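Local coordinates for protein CEL61B (Hypocrea jecorina, PDB 2VTC) that oxidatively cleaves glycosidic bonds in cellulose as a secreted copper-dependent lytic polysaccharide monooxygenase of family AA9, at residues Ser95-Gln100 with Val199-Thr204. Residues are numbered along the deposited sequence; the frame is centred on the assembly and turned at random.
With NAG (2-acetamido-2-deoxy-beta-D-glucopyranose), chain C.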
loop_
_atom_site.group_PDB
_atom_site.type_symbol
_atom_site.label_atom_id
_atom_site.label_comp_id
_atom_site.label_asym_id
_atom_site.label_seq_id
_atom_site.Cartn_x
_atom_site.Cartn_y
_atom_site.Cartn_z
ATOM N N SER A 95 -8.210 13.772 6.810
ATOM C CA SER A 95 -6.776 14.038 6.890
ATOM C C SER A 95 -6.020 13.499 5.671
ATOM O O SER A 95 -6.461 12.546 5.017
ATOM C CB SER A 95 -6.170 13.433 8.164
ATOM O OG SER A 95 -6.743 14.014 9.326
ATOM N N ASN A 96 -4.883 14.123 5.367
ATOM C CA ASN A 96 -3.985 13.615 4.349
ATOM C C ASN A 96 -2.850 12.831 4.983
ATOM O O ASN A 96 -2.199 13.296 5.931
ATOM C CB ASN A 96 -3.423 14.749 3.473
ATOM C CG ASN A 96 -4.492 15.412 2.605
ATOM O OD1 ASN A 96 -4.676 16.635 2.652
ATOM N ND2 ASN A 96 -5.195 14.623 1.815
ATOM N N ILE A 97 -2.642 11.623 4.469
ATOM C CA ILE A 97 -1.472 10.838 4.800
ATOM C C ILE A 97 -0.470 11.095 3.692
ATOM O O ILE A 97 -0.848 11.165 2.517
ATOM C CB ILE A 97 -1.780 9.306 4.812
ATOM C CG1 ILE A 97 -3.007 8.997 5.681
ATOM C CG2 ILE A 97 -0.525 8.507 5.228
ATOM C CD1 ILE A 97 -3.677 7.670 5.333
ATOM N N VAL A 98 0.798 11.226 4.065
ATOM C CA VAL A 98 1.870 11.285 3.080
ATOM C C VAL A 98 2.834 10.159 3.360
ATOM O O VAL A 98 3.556 10.173 4.362
ATOM C CB VAL A 98 2.609 12.671 3.056
ATOM C CG1 VAL A 98 3.622 12.690 1.927
ATOM C CG2 VAL A 98 1.624 13.826 2.903
ATOM N N PHE A 99 2.810 9.153 2.488
ATOM C CA PHE A 99 3.682 7.997 2.637
ATOM C C PHE A 99 5.058 8.377 2.103
ATOM O O PHE A 99 5.170 8.881 0.983
ATOM C CB PHE A 99 3.134 6.780 1.874
ATOM C CG PHE A 99 1.817 6.267 2.395
ATOM C CD1 PHE A 99 1.795 5.356 3.452
ATOM C CD2 PHE A 99 0.610 6.661 1.817
ATOM C CE1 PHE A 99 0.576 4.848 3.942
ATOM C CE2 PHE A 99 -0.624 6.173 2.298
ATOM C CZ PHE A 99 -0.623 5.256 3.369
ATOM N N GLN A 100 6.083 8.141 2.912
ATOM C CA GLN A 100 7.464 8.420 2.522
ATOM C C GLN A 100 8.199 7.122 2.235
ATOM O O GLN A 100 8.460 6.310 3.131
ATOM C CB GLN A 100 8.179 9.242 3.603
ATOM C CG GLN A 100 9.690 9.370 3.392
ATOM C CD GLN A 100 10.057 10.313 2.246
ATOM O OE1 GLN A 100 10.492 9.876 1.167
ATOM N NE2 GLN A 100 9.879 11.597 2.475
ATOM N N VAL A 199 -0.102 0.050 7.156
ATOM C CA VAL A 199 0.070 0.879 8.373
ATOM C C VAL A 199 -1.243 0.899 9.189
ATOM O O VAL A 199 -2.323 0.999 8.618
ATOM C CB VAL A 199 0.537 2.328 8.064
ATOM C CG1 VAL A 199 1.866 2.324 7.281
ATOM C CG2 VAL A 199 -0.533 3.092 7.283
ATOM N N ASN A 200 -1.139 0.774 10.518
ATOM C CA ASN A 200 -2.314 0.889 11.394
ATOM C C ASN A 200 -2.601 2.361 11.592
ATOM O O ASN A 200 -1.752 3.092 12.104
ATOM C CB ASN A 200 -2.019 0.261 12.772
ATOM C CG ASN A 200 -1.787 -1.237 12.719
ATOM O OD1 ASN A 200 -2.281 -1.945 11.843
ATOM N ND2 ASN A 200 -1.018 -1.735 13.706
ATOM N N ILE A 201 -3.769 2.807 11.155
ATOM C CA ILE A 201 -4.223 4.167 11.442
ATOM C C ILE A 201 -5.697 4.177 11.889
ATOM O O ILE A 201 -6.619 3.925 11.099
ATOM C CB ILE A 201 -4.048 5.153 10.248
ATOM C CG1 ILE A 201 -2.621 5.138 9.698
ATOM C CG2 ILE A 201 -4.429 6.578 10.704
ATOM C CD1 ILE A 201 -2.494 5.858 8.330
ATOM N N ALA A 202 -5.912 4.457 13.166
ATOM C CA ALA A 202 -7.271 4.605 13.643
ATOM C C ALA A 202 -7.804 5.944 13.149
ATOM O O ALA A 202 -7.030 6.901 12.975
ATOM C CB ALA A 202 -7.307 4.523 15.162
ATOM N N VAL A 203 -9.120 6.002 12.927
ATOM C CA VAL A 203 -9.788 7.180 12.403
ATOM C C VAL A 203 -10.759 7.740 13.446
ATOM O O VAL A 203 -11.482 6.984 14.107
ATOM C CB VAL A 203 -10.491 6.844 11.065
ATOM C CG1 VAL A 203 -11.421 7.976 10.589
ATOM C CG2 VAL A 203 -9.432 6.542 9.983
ATOM N N THR A 204 -10.726 9.065 13.591
ATOM C CA THR A 204 -11.573 9.819 14.523
ATOM C C THR A 204 -12.399 10.833 13.736
ATOM O O THR A 204 -12.289 10.931 12.507
ATOM C CB THR A 204 -10.698 10.591 15.535
ATOM O OG1 THR A 204 -9.840 11.511 14.837
ATOM C CG2 THR A 204 -9.837 9.627 16.355
HETATM C C1 NAG C . 11.789 8.921 6.822
HETATM C C2 NAG C . 13.088 9.229 7.577
HETATM C C3 NAG C . 14.176 9.825 6.655
HETATM C C4 NAG C . 14.327 9.049 5.333
HETATM C C5 NAG C . 12.946 8.656 4.774
HETATM C C6 NAG C . 12.999 7.764 3.537
HETATM C C7 NAG C . 13.291 9.810 9.945
HETATM C C8 NAG C . 13.116 10.879 10.982
HETATM N N2 NAG C . 12.872 10.115 8.711
HETATM O O3 NAG C . 15.415 9.864 7.348
HETATM O O4 NAG C . 15.007 9.830 4.358
HETATM O O5 NAG C . 12.139 8.027 5.772
HETATM O O6 NAG C . 13.910 6.700 3.681
HETATM O O7 NAG C . 13.795 8.724 10.242
#
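Ile97 and Ile201 point at each other and meet tip to tip. Ile97 CD1 lies 3.7 Å from Ile201 CD1, and Ile97 CG1 is also near that methyl. In both residues CG1 is anti to the carbonyl carbon (chi1 -51° in Ile97, -52° in Ile201). Both chains then extend through CG1, which brings the two CD1 methyls together. Phe99 and Val199 make the second pair, at an oblique angle. Val199 CG2 approaches the ring at its edge, near the ring plane, 3.9 Å from Phe99 CE1. One face of the same ring carries Ile97 CG2, 3.7 Å above the plane and offset toward the rim. The ring also stacks with His178.

This contact joins the two sheets of the AA9 beta-sandwich. Strand 96-102 belongs to the antiparallel sheet, and strand 193-204 to the mixed sheet. The CA atoms of Ile97 and Ile201 are 9.8 Å apart, a spacing that side chains alone bridge. All four residues are buried. Phe26 adds to the core beside Val199, and Phe176 beside Ile201. Strand 193-204 also carries the copper ligand Tyr195, whose side chain is about 11 Å from that of Phe99.

On the other side of strand 96-102, Gln100 meets an N-acetylglucosamine of the protein's glycan. With CG swung anti to the backbone N (chi1 170°), the Gln100 chain reaches the sugar, and CG packs 3.6 Å from NAG C5. Replacing Gln100 by an alanine removes CG, and the sugar ring would probably lose its van der Waals contact at C5 and O5.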